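Local atomic coordinates of putative Nitroreductase (Anabaena variabilis ATCC 29413, PDB entry 3EO7), a protein that binds flavin mononucleotide and probably works as an FMN-dependent oxidoreductase of the nitroreductase family, on a substrate that is not established. Residues Pro226-Ala231 with Leu270-His275; Asp301-Pro306 with Leu379-Ile384; Thr160-Ile165 with Leu235-Leu240. All coordinates share one frame; numbering follows the deposited sequence.

Interaction 1 (Pro226-Ala231 with Leu270-His275)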
loop_
_atom_site.group_PDB
_atom_site.type_symbol
_atom_site.label_atom_id
_atom_site.label_comp_id
_atom_site.label_asym_id
_atom_site.label_seq_id
_atom_site.Cartn_x
_atom_site.Cartn_y
_atom_site.Cartn_z
ATOM N N PRO A 226 -21.623 -2.532 -4.450
ATOM C CA PRO A 226 -20.874 -1.513 -3.736
ATOM C C PRO A 226 -21.033 -1.448 -2.212
ATOM O O PRO A 226 -20.305 -0.708 -1.560
ATOM C CB PRO A 226 -21.311 -0.211 -4.410
ATOM C CG PRO A 226 -22.558 -0.446 -4.919
ATOM C CD PRO A 226 -22.651 -1.928 -5.308
ATOM N N LEU A 227 -21.975 -2.201 -1.654
ATOM C CA LEU A 227 -22.048 -2.314 -0.203
ATOM C C LEU A 227 -21.032 -3.347 0.287
ATOM O O LEU A 227 -20.711 -3.355 1.472
ATOM C CB LEU A 227 -23.435 -2.737 0.303
ATOM C CG LEU A 227 -24.561 -1.730 0.192
ATOM C CD1 LEU A 227 -25.850 -2.319 0.860
ATOM C CD2 LEU A 227 -24.140 -0.408 0.789
ATOM N N GLN A 228 -20.561 -4.231 -0.598
ATOM C CA GLN A 228 -19.613 -5.267 -0.211
ATOM C C GLN A 228 -18.204 -5.037 -0.733
ATOM O O GLN A 228 -17.236 -5.517 -0.136
ATOM C CB GLN A 228 -20.099 -6.657 -0.663
ATOM C CG GLN A 228 -21.494 -7.005 -0.123
ATOM C CD GLN A 228 -21.578 -6.919 1.405
ATOM O OE1 GLN A 228 -20.648 -7.338 2.103
ATOM N NE2 GLN A 228 -22.685 -6.359 1.932
ATOM N N GLU A 229 -18.074 -4.275 -1.824
ATOM C CA GLU A 229 -16.778 -4.162 -2.484
ATOM C C GLU A 229 -16.720 -2.844 -3.207
ATOM O O GLU A 229 -17.738 -2.341 -3.665
ATOM C CB GLU A 229 -16.621 -5.324 -3.461
ATOM C CG GLU A 229 -15.268 -5.470 -4.112
ATOM C CD GLU A 229 -15.190 -6.634 -5.104
ATOM O OE1 GLU A 229 -16.154 -7.497 -5.138
ATOM O OE2 GLU A 229 -14.181 -6.706 -5.868
ATOM N N GLY A 230 -15.551 -2.216 -3.226
ATOM C CA GLY A 230 -15.425 -0.959 -3.956
ATOM C C GLY A 230 -14.026 -0.701 -4.463
ATOM O O GLY A 230 -13.040 -0.963 -3.781
ATOM N N ALA A 231 -13.958 -0.207 -5.687
ATOM C CA ALA A 231 -12.707 0.177 -6.312
ATOM C C ALA A 231 -12.019 1.304 -5.529
ATOM O O ALA A 231 -12.667 2.278 -5.138
ATOM C CB ALA A 231 -12.988 0.654 -7.742
ATOM N N LEU A 270 -19.972 2.770 10.544
ATOM C CA LEU A 270 -19.119 3.847 10.129
ATOM C C LEU A 270 -18.229 3.559 8.931
ATOM O O LEU A 270 -18.020 4.450 8.099
ATOM C CB LEU A 270 -18.291 4.296 11.341
ATOM C CG LEU A 270 -17.353 5.475 11.123
ATOM C CD1 LEU A 270 -18.092 6.735 10.780
ATOM C CD2 LEU A 270 -16.490 5.629 12.410
ATOM N N LEU A 271 -17.697 2.344 8.826
ATOM C CA LEU A 271 -16.837 1.986 7.691
ATOM C C LEU A 271 -17.570 2.185 6.350
ATOM O O LEU A 271 -17.062 2.876 5.465
ATOM C CB LEU A 271 -16.389 0.517 7.783
ATOM C CG LEU A 271 -15.375 0.085 6.704
ATOM C CD1 LEU A 271 -14.485 -1.041 7.217
ATOM C CD2 LEU A 271 -16.043 -0.315 5.392
ATOM N N LYS A 272 -18.761 1.612 6.194
ATOM C CA LYS A 272 -19.460 1.740 4.908
ATOM C C LYS A 272 -19.941 3.170 4.682
ATOM O O LYS A 272 -19.874 3.682 3.547
ATOM C CB LYS A 272 -20.582 0.716 4.742
ATOM C CG LYS A 272 -20.039 -0.705 4.650
ATOM C CD LYS A 272 -21.125 -1.728 4.298
ATOM C CE LYS A 272 -20.619 -3.159 4.409
ATOM N NZ LYS A 272 -21.580 -4.141 3.926
ATOM N N TYR A 273 -20.428 3.806 5.750
ATOM C CA TYR A 273 -20.785 5.204 5.663
ATOM C C TYR A 273 -19.576 5.983 5.109
ATOM O O TYR A 273 -19.685 6.745 4.133
ATOM C CB TYR A 273 -21.222 5.759 7.023
ATOM C CG TYR A 273 -21.629 7.221 6.925
ATOM C CD1 TYR A 273 -20.686 8.235 7.044
ATOM C CD2 TYR A 273 -22.957 7.581 6.719
ATOM C CE1 TYR A 273 -21.043 9.556 6.918
ATOM C CE2 TYR A 273 -23.317 8.901 6.624
ATOM C CZ TYR A 273 -22.337 9.902 6.691
ATOM O OH TYR A 273 -22.690 11.234 6.602
ATOM N N PHE A 274 -18.404 5.767 5.706
ATOM C CA PHE A 274 -17.226 6.526 5.303
ATOM C C PHE A 274 -16.827 6.271 3.838
ATOM O O PHE A 274 -16.553 7.232 3.092
ATOM C CB PHE A 274 -16.079 6.252 6.257
ATOM C CG PHE A 274 -14.879 7.111 6.025
ATOM C CD1 PHE A 274 -14.985 8.486 5.935
ATOM C CD2 PHE A 274 -13.618 6.541 5.977
ATOM C CE1 PHE A 274 -13.845 9.285 5.734
ATOM C CE2 PHE A 274 -12.480 7.341 5.814
ATOM C CZ PHE A 274 -12.606 8.709 5.663
ATOM N N HIS A 275 -16.883 5.024 3.415
ATOM C CA HIS A 275 -16.533 4.709 2.030
ATOM C C HIS A 275 -17.509 5.381 1.063
ATOM O O HIS A 275 -17.097 5.955 0.065
ATOM C CB HIS A 275 -16.500 3.212 1.746
ATOM C CG HIS A 275 -16.024 2.906 0.372
ATOM N ND1 HIS A 275 -14.692 3.003 0.016
ATOM C CD2 HIS A 275 -16.706 2.619 -0.766
ATOM C CE1 HIS A 275 -14.581 2.774 -1.286
ATOM N NE2 HIS A 275 -15.782 2.507 -1.773
HETATM O O HOH W 1 -15.377 2.708 -4.566
#
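K272 and H275, one helical turn apart, send their side chains across to 226-231 on different first torsions. In K272, CG lies anti to the carbonyl carbon (chi1 -67°) and every later torsion is extended, which gives a straight arm ending over the loop. In H275, CG is instead anti to the backbone N (chi1 -175°), and the imidazole is carried toward the strand.

The arm of K272 ends in a hydrogen bond from NZ to the backbone O of L227, 2.7 Å long. The donor stands above the carbonyl plane, 37° out of it, so the bond does not follow a lone pair. L227 is exposed and K272 partly so, which places this bond toward the solvent side of the contact.

The contact fastens helix 270-276 to the turn that leads into strand 229-239, a strand of the antiparallel sheet in the N-terminal nitroreductase-like half. P226 O adds a further tie to this helix through H276 NE2.

Deeper in, the ring of H275 meets the strand where G230 has no side chain: NE2 is 4.1 Å from G230 CA, and a beta carbon built there would collide with the ring nitrogen. A water lies in the plane of the imidazole at its edge, 2.8 Å from H275 NE2, and donates to A231 O, also at 2.8 Å. The other ring nitrogen, ND1, is hydrogen-bonded to Y182 OH of helix 181-202; together these partners should restrain the rotation of the ring.

Interaction 2 (Asp301-Pro306 with Leu379-Ile384)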
loop_
_atom_site.group_PDB
_atom_site.type_symbol
_atom_site.label_atom_id
_atom_site.label_comp_id
_atom_site.label_asym_id
_atom_site.label_seq_id
_atom_site.Cartn_x
_atom_site.Cartn_y
_atom_site.Cartn_z
ATOM N N ASP A 301 11.688 20.054 2.740
ATOM C CA ASP A 301 11.031 19.168 3.690
ATOM C C ASP A 301 10.226 20.039 4.654
ATOM O O ASP A 301 10.644 21.138 5.010
ATOM C CB ASP A 301 12.068 18.313 4.401
ATOM C CG ASP A 301 12.833 17.401 3.425
ATOM O OD1 ASP A 301 12.210 16.526 2.820
ATOM O OD2 ASP A 301 14.038 17.604 3.289
ATOM N N LYS A 302 9.070 19.542 5.084
ATOM C CA LYS A 302 8.153 20.319 5.910
ATOM C C LYS A 302 8.734 20.872 7.196
ATOM O O LYS A 302 8.513 22.026 7.507
ATOM C CB LYS A 302 6.923 19.494 6.247
ATOM C CG LYS A 302 5.878 20.221 7.080
ATOM C CD LYS A 302 4.638 19.314 7.222
ATOM C CE LYS A 302 3.615 19.871 8.097
ATOM N NZ LYS A 302 2.436 18.961 8.100
ATOM N N TYR A 303 9.454 20.046 7.957
ATOM C CA TYR A 303 9.976 20.489 9.264
ATOM C C TYR A 303 11.470 20.765 9.218
ATOM O O TYR A 303 12.261 19.853 9.115
ATOM C CB TYR A 303 9.682 19.430 10.320
ATOM C CG TYR A 303 8.207 19.275 10.604
ATOM C CD1 TYR A 303 7.515 20.261 11.319
ATOM C CD2 TYR A 303 7.498 18.172 10.161
ATOM C CE1 TYR A 303 6.168 20.137 11.602
ATOM C CE2 TYR A 303 6.140 18.042 10.435
ATOM C CZ TYR A 303 5.479 19.036 11.157
ATOM O OH TYR A 303 4.136 18.941 11.420
ATOM N N ASN A 304 11.859 22.022 9.336
ATOM C CA ASN A 304 13.250 22.342 9.247
ATOM C C ASN A 304 14.053 21.844 10.453
ATOM O O ASN A 304 15.218 21.449 10.291
ATOM C CB ASN A 304 13.446 23.858 9.109
ATOM C CG ASN A 304 12.952 24.398 7.767
ATOM O OD1 ASN A 304 13.062 23.732 6.731
ATOM N ND2 ASN A 304 12.445 25.629 7.780
ATOM N N PHE A 305 13.461 21.922 11.652
ATOM C CA PHE A 305 14.211 21.615 12.907
ATOM C C PHE A 305 15.651 22.169 12.796
ATOM O O PHE A 305 16.641 21.428 12.954
ATOM C CB PHE A 305 14.207 20.097 13.212
ATOM C CG PHE A 305 12.863 19.540 13.506
ATOM C CD1 PHE A 305 12.160 19.934 14.639
ATOM C CD2 PHE A 305 12.296 18.587 12.690
ATOM C CE1 PHE A 305 10.896 19.404 14.912
ATOM C CE2 PHE A 305 11.045 18.066 12.957
ATOM C CZ PHE A 305 10.344 18.481 14.055
ATOM N N PRO A 306 15.787 23.488 12.565
ATOM C CA PRO A 306 17.120 24.038 12.226
ATOM C C PRO A 306 18.182 23.996 13.327
ATOM O O PRO A 306 19.373 24.035 13.034
ATOM C CB PRO A 306 16.813 25.492 11.882
ATOM C CG PRO A 306 15.569 25.801 12.611
ATOM C CD PRO A 306 14.759 24.552 12.618
ATOM N N LEU A 379 1.969 14.867 1.498
ATOM C CA LEU A 379 1.107 14.869 2.650
ATOM C C LEU A 379 1.617 13.969 3.797
ATOM O O LEU A 379 1.014 13.941 4.863
ATOM C CB LEU A 379 -0.288 14.412 2.244
ATOM C CG LEU A 379 -0.959 15.180 1.097
ATOM C CD1 LEU A 379 -2.342 14.601 0.811
ATOM C CD2 LEU A 379 -1.040 16.669 1.438
ATOM N N ILE A 380 2.672 13.208 3.536
ATOM C CA ILE A 380 3.155 12.226 4.495
ATOM C C ILE A 380 4.537 12.617 5.025
ATOM O O ILE A 380 5.428 13.006 4.261
ATOM C CB ILE A 380 3.212 10.841 3.838
ATOM C CG1 ILE A 380 1.767 10.329 3.610
ATOM C CG2 ILE A 380 4.015 9.827 4.699
ATOM C CD1 ILE A 380 1.727 9.256 2.710
ATOM N N GLU A 381 4.676 12.575 6.338
ATOM C CA GLU A 381 5.944 12.820 6.985
ATOM C C GLU A 381 6.445 11.507 7.588
ATOM O O GLU A 381 5.670 10.584 7.881
ATOM C CB GLU A 381 5.785 13.898 8.036
ATOM C CG GLU A 381 5.373 15.266 7.485
ATOM C CD GLU A 381 6.338 15.820 6.482
ATOM O OE1 GLU A 381 7.571 15.641 6.649
ATOM O OE2 GLU A 381 5.878 16.461 5.510
ATOM N N THR A 382 7.765 11.448 7.799
ATOM C CA THR A 382 8.401 10.255 8.300
ATOM C C THR A 382 9.222 10.588 9.543
ATOM O O THR A 382 10.036 11.515 9.519
ATOM C CB THR A 382 9.301 9.612 7.222
ATOM O OG1 THR A 382 8.516 9.307 6.050
ATOM C CG2 THR A 382 10.033 8.356 7.810
ATOM N N PHE A 383 8.959 9.866 10.630
ATOM C CA PHE A 383 9.730 9.969 11.892
ATOM C C PHE A 383 10.239 8.593 12.219
ATOM O O PHE A 383 9.544 7.596 11.977
ATOM C CB PHE A 383 8.894 10.513 13.055
ATOM C CG PHE A 383 8.433 11.929 12.829
ATOM C CD1 PHE A 383 7.325 12.199 12.017
ATOM C CD2 PHE A 383 9.148 12.998 13.374
ATOM C CE1 PHE A 383 6.918 13.527 11.782
ATOM C CE2 PHE A 383 8.731 14.322 13.138
ATOM C CZ PHE A 383 7.619 14.560 12.327
ATOM N N ILE A 384 11.460 8.524 12.740
ATOM C CA ILE A 384 12.052 7.246 13.045
ATOM C C ILE A 384 12.481 7.165 14.492
ATOM O O ILE A 384 13.271 7.993 14.965
ATOM C CB ILE A 384 13.287 6.951 12.131
ATOM C CG1 ILE A 384 12.926 7.244 10.659
ATOM C CG2 ILE A 384 13.771 5.529 12.327
ATOM C CD1 ILE A 384 13.992 6.810 9.627
HETATM O O HOH W 2 7.952 17.252 3.875
#
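E381 and F383, on strand 381-390 of the mixed sheet in the C-terminal nitroreductase-like half, receive the irregular loop 301-306 that runs toward strand 310-312. Both residues touch the loop from the same side of their strand, while the intervening T382 does not meet it.

The polar link is indirect. A water accepts from K302 N and donates to E381 OE2, both at 2.8 Å. The other carboxylate oxygen, OE1, is hydrogen-bonded to Y398 OH, a hydroxyl also bonded to the backbone N of Y303. The ammonium group of K302 pairs with E499; its NZ stays 5.0 Å from E381 OE2, too far for a salt bridge.

Van der Waals contacts with the loop come from the K302 methylenes and the Y303 ring. The K302 and E381 side chains cross at about a right angle, with K302 CB 3.3 Å from E381 OE2. The bend at chi2 of E381 (-59°) folds its carboxylate back toward the K302 methylenes and leaves CG near the edge of the Y303 ring, whose plane stands 87° from the carboxylate. Were E381 cut back to an alanine, the water and Y398 OH would probably lose their carboxylate partner, and a gap is likely to open beside the aliphatic part of K302.

Aromatic packing closes the other end. Neither ring pair is a regular stack: both approach F383 obliquely. Y398 completes the cluster, edge-to-face with F305 and with its plane about 50° from that of F383. Y303 CD2 lies 4.2 Å from F383 CZ, and F305 CE2 reaches F383 CE2 at 4.4 Å.

Interaction 3 (Thr160-Ile165 with Leu235-Leu240)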
loop_
_atom_site.group_PDB
_atom_site.type_symbol
_atom_site.label_atom_id
_atom_site.label_comp_id
_atom_site.label_asym_id
_atom_site.label_seq_id
_atom_site.Cartn_x
_atom_site.Cartn_y
_atom_site.Cartn_z
ATOM N N THR A 160 -3.057 3.316 -23.508
ATOM C CA THR A 160 -2.929 1.954 -23.020
ATOM C C THR A 160 -4.040 1.016 -23.484
ATOM O O THR A 160 -5.074 1.456 -23.996
ATOM C CB THR A 160 -2.838 1.988 -21.478
ATOM O OG1 THR A 160 -3.989 2.663 -20.949
ATOM C CG2 THR A 160 -1.539 2.701 -21.048
ATOM N N GLN A 161 -3.780 -0.278 -23.295
ATOM C CA GLN A 161 -4.644 -1.355 -23.749
ATOM C C GLN A 161 -5.196 -2.250 -22.636
ATOM O O GLN A 161 -6.052 -3.111 -22.892
ATOM C CB GLN A 161 -3.827 -2.228 -24.722
ATOM C CG GLN A 161 -3.232 -1.426 -25.855
ATOM C CD GLN A 161 -4.292 -0.950 -26.804
ATOM O OE1 GLN A 161 -5.226 -1.696 -27.117
ATOM N NE2 GLN A 161 -4.162 0.302 -27.286
ATOM N N LEU A 162 -4.651 -2.099 -21.435
ATOM C CA LEU A 162 -5.162 -2.812 -20.288
ATOM C C LEU A 162 -4.900 -2.005 -19.018
ATOM O O LEU A 162 -4.046 -1.151 -18.980
ATOM C CB LEU A 162 -4.594 -4.225 -20.165
ATOM C CG LEU A 162 -3.162 -4.467 -19.704
ATOM C CD1 LEU A 162 -2.997 -5.974 -19.492
ATOM C CD2 LEU A 162 -2.174 -3.932 -20.710
ATOM N N ALA A 163 -5.670 -2.313 -18.000
ATOM C CA ALA A 163 -5.587 -1.659 -16.712
ATOM C C ALA A 163 -5.873 -2.663 -15.623
ATOM O O ALA A 163 -6.663 -3.606 -15.794
ATOM C CB ALA A 163 -6.622 -0.504 -16.605
ATOM N N ILE A 164 -5.216 -2.454 -14.502
ATOM C CA ILE A 164 -5.579 -3.165 -13.295
ATOM C C ILE A 164 -6.533 -2.244 -12.537
ATOM O O ILE A 164 -6.361 -1.028 -12.520
ATOM C CB ILE A 164 -4.327 -3.459 -12.415
ATOM C CG1 ILE A 164 -3.612 -4.689 -12.975
ATOM C CG2 ILE A 164 -4.719 -3.764 -10.950
ATOM C CD1 ILE A 164 -2.213 -4.999 -12.302
ATOM N N ILE A 165 -7.535 -2.826 -11.895
ATOM C CA ILE A 165 -8.331 -2.090 -10.937
ATOM C C ILE A 165 -8.228 -2.892 -9.652
ATOM O O ILE A 165 -8.412 -4.127 -9.660
ATOM C CB ILE A 165 -9.798 -1.873 -11.360
ATOM C CG1 ILE A 165 -9.850 -1.122 -12.711
ATOM C CG2 ILE A 165 -10.551 -1.141 -10.223
ATOM C CD1 ILE A 165 -11.295 -0.886 -13.233
ATOM N N LEU A 235 -5.431 1.552 -12.408
ATOM C CA LEU A 235 -4.052 1.611 -12.897
ATOM C C LEU A 235 -3.877 1.115 -14.327
ATOM O O LEU A 235 -3.616 -0.060 -14.553
ATOM C CB LEU A 235 -3.087 0.840 -11.954
ATOM C CG LEU A 235 -3.079 1.181 -10.463
ATOM C CD1 LEU A 235 -3.946 0.240 -9.665
ATOM C CD2 LEU A 235 -1.649 1.132 -9.913
ATOM N N PRO A 236 -4.015 2.013 -15.299
ATOM C CA PRO A 236 -3.606 1.615 -16.635
ATOM C C PRO A 236 -2.167 1.121 -16.624
ATOM O O PRO A 236 -1.310 1.679 -15.913
ATOM C CB PRO A 236 -3.698 2.918 -17.458
ATOM C CG PRO A 236 -4.602 3.770 -16.711
ATOM C CD PRO A 236 -4.530 3.391 -15.271
ATOM N N LEU A 237 -1.917 0.066 -17.397
ATOM C CA LEU A 237 -0.605 -0.529 -17.508
ATOM C C LEU A 237 0.020 -0.167 -18.849
ATOM O O LEU A 237 -0.415 -0.667 -19.892
ATOM C CB LEU A 237 -0.701 -2.041 -17.373
ATOM C CG LEU A 237 -1.177 -2.561 -16.024
ATOM C CD1 LEU A 237 -1.187 -4.106 -16.070
ATOM C CD2 LEU A 237 -0.344 -2.034 -14.861
ATOM N N ALA A 238 1.040 0.690 -18.808
ATOM C CA ALA A 238 1.738 1.146 -20.017
ATOM C C ALA A 238 2.875 0.207 -20.352
ATOM O O ALA A 238 3.764 0.008 -19.510
ATOM C CB ALA A 238 2.297 2.552 -19.798
ATOM N N ASP A 239 2.871 -0.290 -21.583
ATOM C CA ASP A 239 3.881 -1.203 -22.069
ATOM C C ASP A 239 5.090 -0.391 -22.535
ATOM O O ASP A 239 5.059 0.230 -23.598
ATOM C CB ASP A 239 3.311 -2.000 -23.223
ATOM C CG ASP A 239 4.272 -3.041 -23.747
ATOM O OD1 ASP A 239 5.466 -3.012 -23.388
ATOM O OD2 ASP A 239 3.817 -3.873 -24.559
ATOM N N LEU A 240 6.137 -0.391 -21.733
ATOM C CA LEU A 240 7.316 0.393 -22.037
ATOM C C LEU A 240 8.092 -0.097 -23.271
ATOM O O LEU A 240 8.975 0.605 -23.782
ATOM C CB LEU A 240 8.221 0.503 -20.799
ATOM C CG LEU A 240 7.618 1.175 -19.568
ATOM C CD1 LEU A 240 8.639 1.145 -18.452
ATOM C CD2 LEU A 240 7.116 2.624 -19.838
HETATM O O HOH W 3 -1.134 -1.059 -22.410
#
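L162, I164, L235 and L237 exchange three backbone hydrogen bonds across the contact. The straightest runs from L237 N to L162 O, 2.9 Å with an N-H...O angle of 177°. I164 and L235 form an antiparallel hydrogen-bonded pair, each giving its N-H to the other's carbonyl: I164 N reaches L235 O at 2.9 Å, and L235 N reaches I164 O at 2.7 Å. On the other side of the strand, P236 and A238 bond through their backbones to H208 and R206, and T160 O is taken up by R116 NH1.

Between them lies the non-hydrogen-bonded pair A163 with P236. Proline has no N-H to give, but at this position none is needed across the pair; A163 turns its backbone bonds to V114 on strand 109-115. A163 CA also makes a bent CA-H...O contact with L235 O, at 3.3 Å.

Strands 162-169 and 229-239 are neighbours in the antiparallel sheet of the N-terminal nitroreductase-like half; over 162-165 and 235-239 their N-to-C directions are 143° apart. Where they part, a water takes over: it accepts from Q161 N and donates to L237 O at 2.6 Å. T160 OG1 is satisfied by the carbonyl of A156 and also touches P236 CB. A chi1 of 56° puts OG1 between the backbone N and carbonyl carbon, leaving the CG2 methyl of T160 anti to the carbonyl carbon and against L237 O and A238.

L237 is held by apolar contacts on the face it shares with L162 and I164. Its CD1 lies 4.0 Å from I164 CG1, and its CB meets L162 CD2; both pairs of side chains are oblique to one another. Y205, on strand 205-207 beyond, touches both L162 and L237.

Interactions 1 and 3 belong to one half and both use strand 229-239, at its start and its end; they touch where A231 CB packs on I165 CG2, 3.9 Å apart. Interaction 3 is wholly buried and relies on strand-to-strand backbone bonds with aliphatic cover. Interaction 1, partly exposed, ties a helix to the turn before the strand by a lysine on its solvent side, and to the strand itself by a water-linked histidine deeper in. Interaction 2 lies in the other half, its nearest atoms about 13 Å from interaction 1 and about 15 Å from interaction 3, and sets a loop against a strand with aromatic rings and a bridged carboxylate. Each includes one bridging water.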